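Long-range contacts in choline kinase (Cryptosporidium parvum, PDB 3MES), which probably phosphorylates choline, and perhaps ethanolamine, with ATP, and here holds ADP, magnesium and the choline-like decamethonium ion: residues Y203-E208 with I369-W374; E223-I228 with T397-Y402; P103-R108 with G146-F151; N61-K66 with N138-F143. All blocks are in the same frame, centred on the assembly; numbering follows the deposited sequence.

Contact 1: residues Y203-E208 with I369-W374; sequences YLWREE and ITWGLW. With DME (decamethonium ion), chain K.
W205 packs as a knob into the hole formed by T370, W371, L373 and W374, where helices 198-214 and 364-376 of the helical lobe run side by side at 30°. Followed outward, its CB first lies 4.3 Å from the CB of L373. CG is anti to the carbonyl carbon (chi1 -70°), which sends the indole across helix 364-376. There CE3 reaches the CB of W374 at 3.5 Å, and CZ3 meets the CG2 of T370 at 3.3 Å, the closest approach of the contact. CH2, farthest out, comes to 3.6 Å from W374 CD1, which lies over one face of the W205 ring, and to 4.2 Å from W371 CZ3. The three tryptophans thus form an aromatic cluster with obliquely inclined planes. W205 stands in the second shell of the decamethonium pocket, behind W371 and W374, whose indoles line it, consistent with an aromatic site for choline's trimethylammonium head. The hydroxyl of T370 turns back to I366 O in its own helix, leaving the methyl for W205. W371, whose NE1 is hydrogen-bonded to N300, takes the ligand's N-methyl groups over one ring face, with CZ3 3.3 Å from C17 of the decamethonium ion.

Contact 2: residues E223-I228 with T397-Y402; sequences ELYSKI and TRFTHY
F399 packs against L224 and I228 at a helix-helix crossing in the helical lobe, where helices 222-231 and 391-411 meet at 57° with their local axes 9.9 Å apart. No hydrogen bond links the two segments, and the join is apolar. I228 lays its CG1 over one face of the F399 ring, a CH-pi contact 3.9 Å from the centroid and displaced toward the rim near CG. Its two branches divide the work: CG2 touches CE1 of the same ring, while CD1 runs on to CD2 of Y402 at 3.8 Å, the two side chains running alongside each other with opposed directions. One turn earlier, L224 has CG anti to its backbone N (chi1 -174°) and reaches across to F399, its CD2 3.5 Å from the CB there. Y225 adds a looser touch, F399 CE2 coming to its ring edge.

Outside this shell, Y402 is fixed at its far end by a hydrogen bond from OH to E231, a residue of the same helix as I228, so the pair of helices is also tied by a polar link. Y225 packs on I376, K210 and V213, and L373 of helix 364-376 also touches F399. T400 bonds its hydroxyl to N396 O, and that same OG1 rests 3.5 Å from the CD2 of L224.

Contact 3: residues P103-R108 with G146-F151; sequences PRILFR and GRIEEF. With ADP (adenosine-5'-diphosphate), chain I.
The nucleotide site of the kinase-like N-terminal lobe is built here on two antiparallel strands, 104-109 and 146-150, and the start of the linker that follows. Hydrogen-bonded pairs L106-E149 and R108-R147 hold the register; L106 N to E149 O is almost straight (2.9 Å, 177°). The side chains of these four residues share the sheet face turned to ADP, while F107 and I148 pack together on the other. R108, bent at chi3, turns the edge of its guanidinium to the phosphates, NH2 giving 2.7 Å to O2A of ADP and NH1 3.1 Å to O2B. E149 OE2 positions it by accepting R108 NE at 3.0 Å and R147 NE at 2.6 Å from opposite faces of the carboxylate plane. With both arginines on one oxygen, the glutamate is probably held as the anion. R108 CD sits over the centre of the R147 guanidinium, 3.6 Å above its plane. At the adenine end, N6 of ADP donates to the backbone E150 O at 3.1 Å, recalling the hinge of protein kinases, with a weak second bond to E149 OE1. F151 lays one ring face on the base, CE1 being 3.5 Å from the C2 of ADP.

Contact 4: residues N61-K66 with N138-F143; sequences NIPGWK and NIIADF
A type II beta turn from I62 to W65, closed by W65 N to I62 O at 2.9 Å, brings N61, I62 and P63 alongside a classic beta bulge at I140 and A141 on an edge strand of the N-terminal lobe's sheet. At the bulge both residues face I148 of the neighbouring strand, and the chain turns a corner at I140 (psi -38°). The contact is small and apolar, without hydrogen bonds between the segments. I140 carries most of it through one methyl: CG2, anti to its backbone N, meets P63 CD at 3.9 Å, the side chains meeting obliquely, and lies 4.0 Å from N61 O. The same methyl is 4.4 Å from I62 CG1. I62 in turn bears on I105 and I148, so the loop after helix 51-61 is packed against the sheet face on which those residues lie. Within the turn, I62 CD1 sits 3.6 Å above the indole plane of W65, whose NE1 is hydrogen-bonded to H102 O. ND2 of N61 is hydrogen-bonded to I57 O, and the CB of N61 touches A141 CB at 3.9 Å.

Overall arrangement
From the N terminus, the loop at 61-66 opens contact 4 and 103-108, on strand 104-109, opens contact 3; 138-143 then closes contact 4 before 146-151 closes contact 3, so the two cross. Strands 139-143 and 146-150 are neighbours in one sheet, which joins these contacts within the N-terminal lobe. Contacts 1 and 2 come later in the chain and cross likewise: 203-208 and 223-228 open, 369-374 and 397-402 close, bringing two successive helices against two much later ones. They touch at several places, among them G372 with F399 and I369 with Y402. The centres of contacts 1 and 3 are about 31 Å apart, one forming part of the decamethonium pocket and the other at the ADP site.

Contact 1: residues Y203-E208 with I369-W374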
# COMPACT_ATOMS: atom_id res chain seq x y z
N TYR B 203 29.88 -17.12 4.79
CA TYR B 203 31.20 -17.71 4.66
C TYR B 203 32.07 -16.83 3.77
O TYR B 203 33.24 -16.57 4.07
CB TYR B 203 31.11 -19.13 4.10
CG TYR B 203 30.26 -20.07 4.93
CD1 TYR B 203 29.42 -20.99 4.33
CD2 TYR B 203 30.29 -20.01 6.32
CE1 TYR B 203 28.63 -21.85 5.09
CE2 TYR B 203 29.51 -20.86 7.08
CZ TYR B 203 28.68 -21.77 6.46
OH TYR B 203 27.91 -22.61 7.23
N LEU B 204 31.49 -16.36 2.67
CA LEU B 204 32.21 -15.50 1.74
C LEU B 204 32.69 -14.22 2.42
O LEU B 204 33.85 -13.82 2.26
CB LEU B 204 31.31 -15.14 0.55
CG LEU B 204 32.02 -14.93 -0.78
CD1 LEU B 204 32.44 -16.28 -1.35
CD2 LEU B 204 31.12 -14.18 -1.75
N TRP B 205 31.81 -13.58 3.17
CA TRP B 205 32.15 -12.33 3.84
C TRP B 205 33.01 -12.56 5.09
O TRP B 205 33.74 -11.67 5.51
CB TRP B 205 30.90 -11.52 4.18
CG TRP B 205 30.22 -10.95 2.97
CD1 TRP B 205 30.69 -10.96 1.69
CD2 TRP B 205 28.98 -10.24 2.94
NE1 TRP B 205 29.81 -10.33 0.85
CE2 TRP B 205 28.74 -9.88 1.59
CE3 TRP B 205 28.03 -9.89 3.90
CZ2 TRP B 205 27.61 -9.17 1.19
CZ3 TRP B 205 26.90 -9.20 3.51
CH2 TRP B 205 26.70 -8.85 2.16
N ARG B 206 32.92 -13.76 5.66
CA ARG B 206 33.77 -14.11 6.79
C ARG B 206 35.24 -14.06 6.38
O ARG B 206 36.07 -13.51 7.10
CB ARG B 206 33.44 -15.51 7.31
CG ARG B 206 34.38 -16.00 8.39
CD ARG B 206 34.08 -17.43 8.79
NE ARG B 206 34.15 -18.33 7.64
CZ ARG B 206 33.84 -19.62 7.69
NH1 ARG B 206 33.42 -20.16 8.82
NH2 ARG B 206 33.93 -20.37 6.60
N GLU B 207 35.53 -14.62 5.21
CA GLU B 207 36.90 -14.65 4.70
C GLU B 207 37.40 -13.25 4.34
O GLU B 207 38.56 -12.93 4.58
CB GLU B 207 37.01 -15.59 3.50
CG GLU B 207 36.85 -17.05 3.86
CD GLU B 207 37.77 -17.46 5.00
OE1 GLU B 207 38.92 -16.96 5.04
OE2 GLU B 207 37.35 -18.28 5.85
N GLU B 208 36.53 -12.42 3.78
CA GLU B 208 36.90 -11.04 3.47
C GLU B 208 37.26 -10.29 4.75
O GLU B 208 38.18 -9.47 4.76
CB GLU B 208 35.78 -10.32 2.71
CG GLU B 208 35.67 -10.71 1.24
CD GLU B 208 34.66 -9.87 0.47
OE1 GLU B 208 34.16 -10.34 -0.57
OE2 GLU B 208 34.37 -8.74 0.91
N ILE B 369 24.88 -11.20 12.12
CA ILE B 369 26.19 -11.75 11.76
C ILE B 369 26.61 -11.31 10.37
O ILE B 369 27.76 -10.93 10.15
CB ILE B 369 26.20 -13.29 11.85
CG1 ILE B 369 26.47 -13.73 13.29
CG2 ILE B 369 27.25 -13.87 10.92
CD1 ILE B 369 26.55 -15.23 13.47
N THR B 370 25.68 -11.36 9.43
CA THR B 370 25.95 -10.98 8.05
C THR B 370 26.47 -9.55 7.96
O THR B 370 27.56 -9.30 7.46
CB THR B 370 24.70 -11.12 7.17
OG1 THR B 370 24.23 -12.48 7.21
CG2 THR B 370 25.00 -10.74 5.73
N TRP B 371 25.69 -8.61 8.46
CA TRP B 371 26.05 -7.20 8.35
C TRP B 371 27.23 -6.84 9.25
O TRP B 371 27.91 -5.84 9.02
CB TRP B 371 24.84 -6.31 8.61
CG TRP B 371 23.79 -6.48 7.56
CD1 TRP B 371 22.52 -6.95 7.73
CD2 TRP B 371 23.93 -6.20 6.16
NE1 TRP B 371 21.86 -6.96 6.53
CE2 TRP B 371 22.70 -6.51 5.55
CE3 TRP B 371 24.98 -5.72 5.37
CZ2 TRP B 371 22.49 -6.35 4.18
CZ3 TRP B 371 24.76 -5.56 4.01
CH2 TRP B 371 23.53 -5.88 3.43
N GLY B 372 27.46 -7.66 10.27
CA GLY B 372 28.64 -7.51 11.10
C GLY B 372 29.90 -7.80 10.30
O GLY B 372 30.78 -6.95 10.17
N LEU B 373 29.98 -9.01 9.75
CA LEU B 373 31.12 -9.38 8.91
C LEU B 373 31.25 -8.44 7.73
O LEU B 373 32.35 -8.05 7.34
CB LEU B 373 30.97 -10.82 8.42
CG LEU B 373 30.79 -11.90 9.49
CD1 LEU B 373 30.61 -13.27 8.85
CD2 LEU B 373 31.97 -11.90 10.45
N TRP B 374 30.11 -8.07 7.15
CA TRP B 374 30.07 -7.14 6.02
C TRP B 374 30.71 -5.81 6.40
O TRP B 374 31.49 -5.24 5.63
CB TRP B 374 28.62 -6.92 5.58
CG TRP B 374 28.45 -5.82 4.57
CD1 TRP B 374 28.48 -5.94 3.21
CD2 TRP B 374 28.19 -4.44 4.84
NE1 TRP B 374 28.26 -4.72 2.62
CE2 TRP B 374 28.08 -3.78 3.59
CE3 TRP B 374 28.04 -3.69 6.01
CZ2 TRP B 374 27.83 -2.42 3.49
CZ3 TRP B 374 27.79 -2.33 5.90
CH2 TRP B 374 27.69 -1.71 4.65
N1 DME K . 22.84 8.62 4.86
C2 DME K . 24.28 8.33 4.76
C3 DME K . 24.50 6.85 4.42
C4 DME K . 25.95 6.43 4.69
C5 DME K . 26.19 4.97 4.30
C6 DME K . 25.46 4.01 5.24
C7 DME K . 26.45 3.14 6.03
C8 DME K . 26.23 1.65 5.76
C9 DME K . 25.30 1.02 6.80
C10 DME K . 24.32 0.05 6.13
C11 DME K . 24.01 -1.13 7.05
N12 DME K . 23.14 -2.09 6.36
C13 DME K . 22.60 9.60 5.93
C14 DME K . 22.37 9.17 3.58
C15 DME K . 22.11 7.37 5.16
C16 DME K . 21.90 -1.43 5.91
C17 DME K . 23.85 -2.63 5.19
C18 DME K . 22.79 -3.18 7.29

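Contact 2: residues E223-I228 with T397-Y402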
# COMPACT_ATOMS: atom_id res chain seq x y z
N GLU B 223 37.81 -9.87 21.21
CA GLU B 223 37.12 -10.83 22.06
C GLU B 223 35.74 -11.17 21.49
O GLU B 223 35.37 -12.34 21.40
CB GLU B 223 36.98 -10.29 23.49
CG GLU B 223 37.01 -11.36 24.57
CD GLU B 223 38.39 -11.96 24.75
OE1 GLU B 223 39.39 -11.27 24.44
OE2 GLU B 223 38.48 -13.12 25.20
N LEU B 224 34.99 -10.14 21.12
CA LEU B 224 33.68 -10.31 20.51
C LEU B 224 33.82 -10.99 19.15
O LEU B 224 33.23 -12.04 18.89
CB LEU B 224 32.99 -8.96 20.35
CG LEU B 224 31.54 -8.93 19.87
CD1 LEU B 224 30.66 -9.79 20.77
CD2 LEU B 224 31.02 -7.50 19.82
N TYR B 225 34.61 -10.37 18.28
CA TYR B 225 34.86 -10.90 16.94
C TYR B 225 35.22 -12.38 16.99
O TYR B 225 34.76 -13.17 16.17
CB TYR B 225 35.99 -10.10 16.28
CG TYR B 225 36.52 -10.70 15.00
CD1 TYR B 225 35.95 -10.39 13.78
CD2 TYR B 225 37.60 -11.57 15.02
CE1 TYR B 225 36.43 -10.93 12.60
CE2 TYR B 225 38.10 -12.11 13.85
CZ TYR B 225 37.51 -11.79 12.64
OH TYR B 225 38.00 -12.33 11.47
N SER B 226 36.04 -12.75 17.97
CA SER B 226 36.51 -14.12 18.10
C SER B 226 35.37 -15.07 18.45
O SER B 226 35.31 -16.18 17.93
CB SER B 226 37.62 -14.20 19.15
OG SER B 226 38.43 -15.33 18.95
N LYS B 227 34.48 -14.62 19.32
CA LYS B 227 33.34 -15.44 19.73
C LYS B 227 32.36 -15.65 18.57
O LYS B 227 31.72 -16.69 18.47
CB LYS B 227 32.61 -14.81 20.92
CG LYS B 227 31.56 -15.71 21.55
CD LYS B 227 32.20 -16.78 22.43
CE LYS B 227 31.31 -18.01 22.56
NZ LYS B 227 29.91 -17.66 22.92
N ILE B 228 32.26 -14.65 17.70
CA ILE B 228 31.38 -14.73 16.54
C ILE B 228 31.89 -15.77 15.55
O ILE B 228 31.09 -16.47 14.92
CB ILE B 228 31.26 -13.36 15.84
CG1 ILE B 228 30.57 -12.35 16.75
CG2 ILE B 228 30.50 -13.51 14.52
CD1 ILE B 228 29.18 -12.77 17.18
N THR B 397 28.48 -3.59 17.25
CA THR B 397 27.10 -3.51 17.68
C THR B 397 26.28 -4.70 17.19
O THR B 397 25.60 -5.37 17.97
CB THR B 397 26.44 -2.19 17.22
OG1 THR B 397 27.23 -1.09 17.70
CG2 THR B 397 25.03 -2.07 17.77
N ARG B 398 26.37 -4.99 15.89
CA ARG B 398 25.64 -6.12 15.32
C ARG B 398 26.04 -7.42 16.02
O ARG B 398 25.18 -8.26 16.31
CB ARG B 398 25.87 -6.23 13.81
CG ARG B 398 25.45 -5.00 13.01
CD ARG B 398 24.05 -4.52 13.37
NE ARG B 398 23.03 -5.57 13.23
CZ ARG B 398 22.29 -5.76 12.15
NH1 ARG B 398 22.46 -4.99 11.08
NH2 ARG B 398 21.39 -6.73 12.12
N PHE B 399 27.33 -7.58 16.28
CA PHE B 399 27.82 -8.77 16.98
C PHE B 399 27.26 -8.81 18.40
O PHE B 399 26.68 -9.81 18.81
CB PHE B 399 29.35 -8.80 17.02
CG PHE B 399 29.99 -9.01 15.67
CD1 PHE B 399 29.30 -9.63 14.64
CD2 PHE B 399 31.30 -8.61 15.44
CE1 PHE B 399 29.88 -9.83 13.41
CE2 PHE B 399 31.89 -8.81 14.21
CZ PHE B 399 31.18 -9.42 13.19
N THR B 400 27.42 -7.71 19.13
CA THR B 400 26.85 -7.59 20.46
C THR B 400 25.39 -8.05 20.44
O THR B 400 24.98 -8.88 21.25
CB THR B 400 26.92 -6.14 20.97
OG1 THR B 400 28.29 -5.74 21.12
CG2 THR B 400 26.21 -6.01 22.31
N HIS B 401 24.62 -7.50 19.50
CA HIS B 401 23.19 -7.80 19.43
C HIS B 401 22.90 -9.25 19.06
O HIS B 401 21.87 -9.79 19.44
CB HIS B 401 22.48 -6.84 18.46
CG HIS B 401 22.34 -5.45 18.98
ND1 HIS B 401 22.18 -4.36 18.16
CD2 HIS B 401 22.35 -4.97 20.25
CE1 HIS B 401 22.09 -3.26 18.89
NE2 HIS B 401 22.19 -3.60 20.16
N TYR B 402 23.82 -9.87 18.33
CA TYR B 402 23.69 -11.30 18.03
C TYR B 402 23.70 -12.11 19.32
O TYR B 402 22.82 -12.95 19.54
CB TYR B 402 24.83 -11.78 17.12
CG TYR B 402 24.90 -13.28 17.05
CD1 TYR B 402 24.16 -13.98 16.10
CD2 TYR B 402 25.69 -14.01 17.93
CE1 TYR B 402 24.22 -15.36 16.03
CE2 TYR B 402 25.74 -15.39 17.87
CZ TYR B 402 25.01 -16.06 16.92
OH TYR B 402 25.06 -17.43 16.85

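Contact 3: residues P103-R108 with G146-F151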
# COMPACT_ATOMS: atom_id res chain seq x y z
N PRO B 103 10.92 13.64 -16.43
CA PRO B 103 11.46 14.97 -16.13
C PRO B 103 12.74 14.87 -15.30
O PRO B 103 13.62 15.72 -15.43
CB PRO B 103 10.34 15.61 -15.30
CG PRO B 103 9.62 14.48 -14.69
CD PRO B 103 9.67 13.37 -15.70
N ARG B 104 12.83 13.85 -14.46
CA ARG B 104 14.03 13.58 -13.69
C ARG B 104 14.50 12.16 -13.94
O ARG B 104 13.68 11.25 -14.09
CB ARG B 104 13.77 13.80 -12.19
CG ARG B 104 13.42 15.23 -11.82
CD ARG B 104 12.76 15.32 -10.45
NE ARG B 104 13.70 15.10 -9.35
CZ ARG B 104 14.49 16.04 -8.85
NH1 ARG B 104 14.47 17.27 -9.35
NH2 ARG B 104 15.31 15.75 -7.85
N ILE B 105 15.81 11.96 -14.00
CA ILE B 105 16.36 10.62 -14.14
C ILE B 105 17.55 10.42 -13.21
O ILE B 105 18.08 11.38 -12.66
CB ILE B 105 16.78 10.30 -15.60
CG1 ILE B 105 17.99 11.15 -16.02
CG2 ILE B 105 15.61 10.48 -16.55
CD1 ILE B 105 19.31 10.65 -15.47
N LEU B 106 17.95 9.16 -13.05
CA LEU B 106 19.08 8.81 -12.21
C LEU B 106 20.21 8.30 -13.09
O LEU B 106 20.09 7.26 -13.74
CB LEU B 106 18.67 7.74 -11.19
CG LEU B 106 19.65 7.34 -10.08
CD1 LEU B 106 20.80 6.51 -10.62
CD2 LEU B 106 20.16 8.57 -9.34
N PHE B 107 21.31 9.06 -13.14
CA PHE B 107 22.45 8.69 -13.98
C PHE B 107 23.48 7.93 -13.16
O PHE B 107 24.11 8.50 -12.27
CB PHE B 107 23.08 9.94 -14.60
CG PHE B 107 23.91 9.66 -15.82
CD1 PHE B 107 23.40 9.87 -17.09
CD2 PHE B 107 25.21 9.18 -15.70
CE1 PHE B 107 24.16 9.61 -18.22
CE2 PHE B 107 25.98 8.92 -16.82
CZ PHE B 107 25.45 9.14 -18.08
N ARG B 108 23.66 6.65 -13.48
CA ARG B 108 24.55 5.80 -12.70
C ARG B 108 25.80 5.41 -13.48
O ARG B 108 25.71 4.80 -14.55
CB ARG B 108 23.80 4.54 -12.25
CG ARG B 108 24.66 3.53 -11.51
CD ARG B 108 23.88 2.28 -11.16
NE ARG B 108 22.81 2.54 -10.20
CZ ARG B 108 22.97 2.53 -8.88
NH1 ARG B 108 24.16 2.27 -8.36
NH2 ARG B 108 21.94 2.77 -8.08
N GLY B 146 27.73 2.25 -17.45
CA GLY B 146 26.67 2.83 -16.62
C GLY B 146 25.27 2.58 -17.14
O GLY B 146 25.04 1.65 -17.92
N ARG B 147 24.32 3.40 -16.70
CA ARG B 147 22.94 3.29 -17.16
C ARG B 147 22.10 4.49 -16.74
O ARG B 147 22.45 5.21 -15.81
CB ARG B 147 22.30 1.99 -16.64
CG ARG B 147 22.18 1.89 -15.13
CD ARG B 147 21.45 0.61 -14.74
NE ARG B 147 21.13 0.54 -13.32
CZ ARG B 147 21.65 -0.33 -12.47
NH1 ARG B 147 22.54 -1.22 -12.89
NH2 ARG B 147 21.29 -0.33 -11.19
N ILE B 148 21.01 4.71 -17.46
CA ILE B 148 20.05 5.76 -17.13
C ILE B 148 18.80 5.12 -16.54
O ILE B 148 18.13 4.33 -17.20
CB ILE B 148 19.67 6.59 -18.37
CG1 ILE B 148 20.91 7.22 -19.00
CG2 ILE B 148 18.65 7.66 -18.00
CD1 ILE B 148 20.61 8.00 -20.27
N GLU B 149 18.49 5.47 -15.30
CA GLU B 149 17.33 4.91 -14.62
C GLU B 149 16.22 5.93 -14.43
O GLU B 149 16.46 7.14 -14.41
CB GLU B 149 17.72 4.38 -13.24
CG GLU B 149 18.82 3.35 -13.22
CD GLU B 149 19.16 2.91 -11.82
OE1 GLU B 149 18.38 3.24 -10.89
OE2 GLU B 149 20.20 2.25 -11.63
N GLU B 150 15.00 5.43 -14.27
CA GLU B 150 13.89 6.25 -13.83
C GLU B 150 14.19 6.78 -12.44
O GLU B 150 14.61 6.02 -11.55
CB GLU B 150 12.62 5.40 -13.80
CG GLU B 150 11.51 5.96 -12.94
CD GLU B 150 10.34 5.00 -12.79
OE1 GLU B 150 10.54 3.78 -13.01
OE2 GLU B 150 9.23 5.45 -12.45
N PHE B 151 14.00 8.08 -12.23
CA PHE B 151 14.20 8.65 -10.91
C PHE B 151 12.96 8.47 -10.04
O PHE B 151 11.92 9.08 -10.30
CB PHE B 151 14.59 10.13 -10.99
CG PHE B 151 14.83 10.75 -9.64
CD1 PHE B 151 16.07 10.64 -9.03
CD2 PHE B 151 13.83 11.44 -8.99
CE1 PHE B 151 16.30 11.21 -7.79
CE2 PHE B 151 14.05 12.01 -7.75
CZ PHE B 151 15.29 11.90 -7.15
PB ADP I . 25.81 2.46 -4.46
O1B ADP I . 27.04 3.31 -4.62
O2B ADP I . 25.48 1.59 -5.65
O3B ADP I . 25.73 1.75 -3.12
PA ADP I . 23.09 3.17 -4.12
O1A ADP I . 23.01 2.35 -2.86
O2A ADP I . 22.45 2.69 -5.40
O3A ADP I . 24.63 3.55 -4.43
O5' ADP I . 22.52 4.64 -3.79
C5' ADP I . 21.15 4.95 -4.02
C4' ADP I . 20.80 6.14 -3.15
O4' ADP I . 20.65 7.29 -3.98
C3' ADP I . 19.48 5.91 -2.45
O3' ADP I . 19.65 5.99 -1.03
C2' ADP I . 18.56 7.01 -2.93
O2' ADP I . 18.46 8.01 -1.92
C1' ADP I . 19.26 7.57 -4.15
N9 ADP I . 18.80 6.85 -5.36
C8 ADP I . 19.45 5.83 -5.96
N7 ADP I . 18.77 5.38 -7.04
C5 ADP I . 17.66 6.12 -7.15
C6 ADP I . 16.50 6.18 -8.07
N6 ADP I . 16.40 5.33 -9.12
N1 ADP I . 15.55 7.12 -7.83
C2 ADP I . 15.64 7.97 -6.79
N3 ADP I . 16.66 7.98 -5.92
C4 ADP I . 17.68 7.09 -6.04

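Contact 4: residues N61-K66 with N138-F143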
# COMPACT_ATOMS: atom_id res chain seq x y z
N ASN B 61 19.41 9.72 -25.58
CA ASN B 61 18.84 8.42 -25.24
C ASN B 61 17.51 8.49 -24.49
O ASN B 61 16.75 7.52 -24.48
CB ASN B 61 19.86 7.61 -24.43
CG ASN B 61 21.11 7.29 -25.23
OD1 ASN B 61 21.11 6.40 -26.08
ND2 ASN B 61 22.18 8.03 -24.97
N ILE B 62 17.23 9.63 -23.87
CA ILE B 62 15.98 9.80 -23.12
C ILE B 62 14.88 10.38 -24.00
O ILE B 62 14.96 11.54 -24.40
CB ILE B 62 16.17 10.72 -21.90
CG1 ILE B 62 17.36 10.26 -21.06
CG2 ILE B 62 14.90 10.77 -21.07
CD1 ILE B 62 17.64 11.15 -19.87
N PRO B 63 13.85 9.58 -24.29
CA PRO B 63 12.75 10.02 -25.13
C PRO B 63 12.23 11.40 -24.72
O PRO B 63 11.92 11.61 -23.55
CB PRO B 63 11.67 8.96 -24.89
CG PRO B 63 12.44 7.74 -24.55
CD PRO B 63 13.66 8.20 -23.80
N GLY B 64 12.15 12.32 -25.67
CA GLY B 64 11.61 13.65 -25.42
C GLY B 64 12.67 14.70 -25.12
O GLY B 64 12.42 15.90 -25.23
N TRP B 65 13.86 14.24 -24.74
CA TRP B 65 14.94 15.13 -24.33
C TRP B 65 15.76 15.62 -25.52
O TRP B 65 16.52 16.58 -25.40
CB TRP B 65 15.87 14.41 -23.34
CG TRP B 65 15.29 14.25 -21.96
CD1 TRP B 65 14.01 13.90 -21.64
CD2 TRP B 65 15.99 14.41 -20.72
NE1 TRP B 65 13.86 13.85 -20.28
CE2 TRP B 65 15.06 14.15 -19.69
CE3 TRP B 65 17.30 14.75 -20.38
CZ2 TRP B 65 15.41 14.22 -18.34
CZ3 TRP B 65 17.64 14.82 -19.04
CH2 TRP B 65 16.70 14.56 -18.04
N LYS B 66 15.60 14.95 -26.66
CA LYS B 66 16.38 15.27 -27.85
C LYS B 66 16.49 16.77 -28.11
O LYS B 66 17.59 17.30 -28.29
CB LYS B 66 15.79 14.56 -29.07
CG LYS B 66 16.69 14.59 -30.30
CD LYS B 66 17.93 13.72 -30.09
CE LYS B 66 18.73 13.59 -31.38
NZ LYS B 66 19.90 12.67 -31.23
N ASN B 138 12.81 1.64 -13.61
CA ASN B 138 12.91 1.38 -15.04
C ASN B 138 14.26 1.80 -15.62
O ASN B 138 14.81 2.85 -15.26
CB ASN B 138 11.78 2.08 -15.79
CG ASN B 138 11.65 1.61 -17.22
OD1 ASN B 138 11.35 2.39 -18.12
ND2 ASN B 138 11.87 0.32 -17.44
N ILE B 139 14.80 0.99 -16.53
CA ILE B 139 16.02 1.33 -17.24
C ILE B 139 15.67 2.03 -18.55
O ILE B 139 14.97 1.48 -19.39
CB ILE B 139 16.86 0.07 -17.58
CG1 ILE B 139 17.42 -0.57 -16.31
CG2 ILE B 139 18.00 0.43 -18.52
CD1 ILE B 139 18.14 -1.87 -16.57
N ILE B 140 16.16 3.25 -18.71
CA ILE B 140 15.89 4.02 -19.91
C ILE B 140 16.99 3.82 -20.95
O ILE B 140 16.72 3.75 -22.15
CB ILE B 140 15.73 5.52 -19.59
CG1 ILE B 140 14.57 5.72 -18.61
CG2 ILE B 140 15.51 6.32 -20.86
CD1 ILE B 140 14.50 7.10 -18.01
N ALA B 141 18.23 3.73 -20.48
CA ALA B 141 19.37 3.45 -21.35
C ALA B 141 20.39 2.60 -20.60
O ALA B 141 20.67 2.84 -19.43
CB ALA B 141 20.00 4.74 -21.83
N ASP B 142 20.93 1.60 -21.29
CA ASP B 142 21.81 0.62 -20.66
C ASP B 142 23.10 0.42 -21.45
O ASP B 142 23.08 -0.14 -22.54
CB ASP B 142 21.07 -0.71 -20.50
CG ASP B 142 21.92 -1.78 -19.84
OD1 ASP B 142 23.15 -1.59 -19.74
OD2 ASP B 142 21.36 -2.81 -19.41
N PHE B 143 24.22 0.87 -20.88
CA PHE B 143 25.53 0.66 -21.49
C PHE B 143 26.54 0.09 -20.49
O PHE B 143 26.29 0.08 -19.29
CB PHE B 143 26.06 1.94 -22.14
CG PHE B 143 25.88 3.17 -21.29
CD1 PHE B 143 26.89 3.60 -20.44
CD2 PHE B 143 24.69 3.89 -21.34
CE1 PHE B 143 26.72 4.73 -19.66
CE2 PHE B 143 24.52 5.02 -20.56
CZ PHE B 143 25.54 5.44 -19.72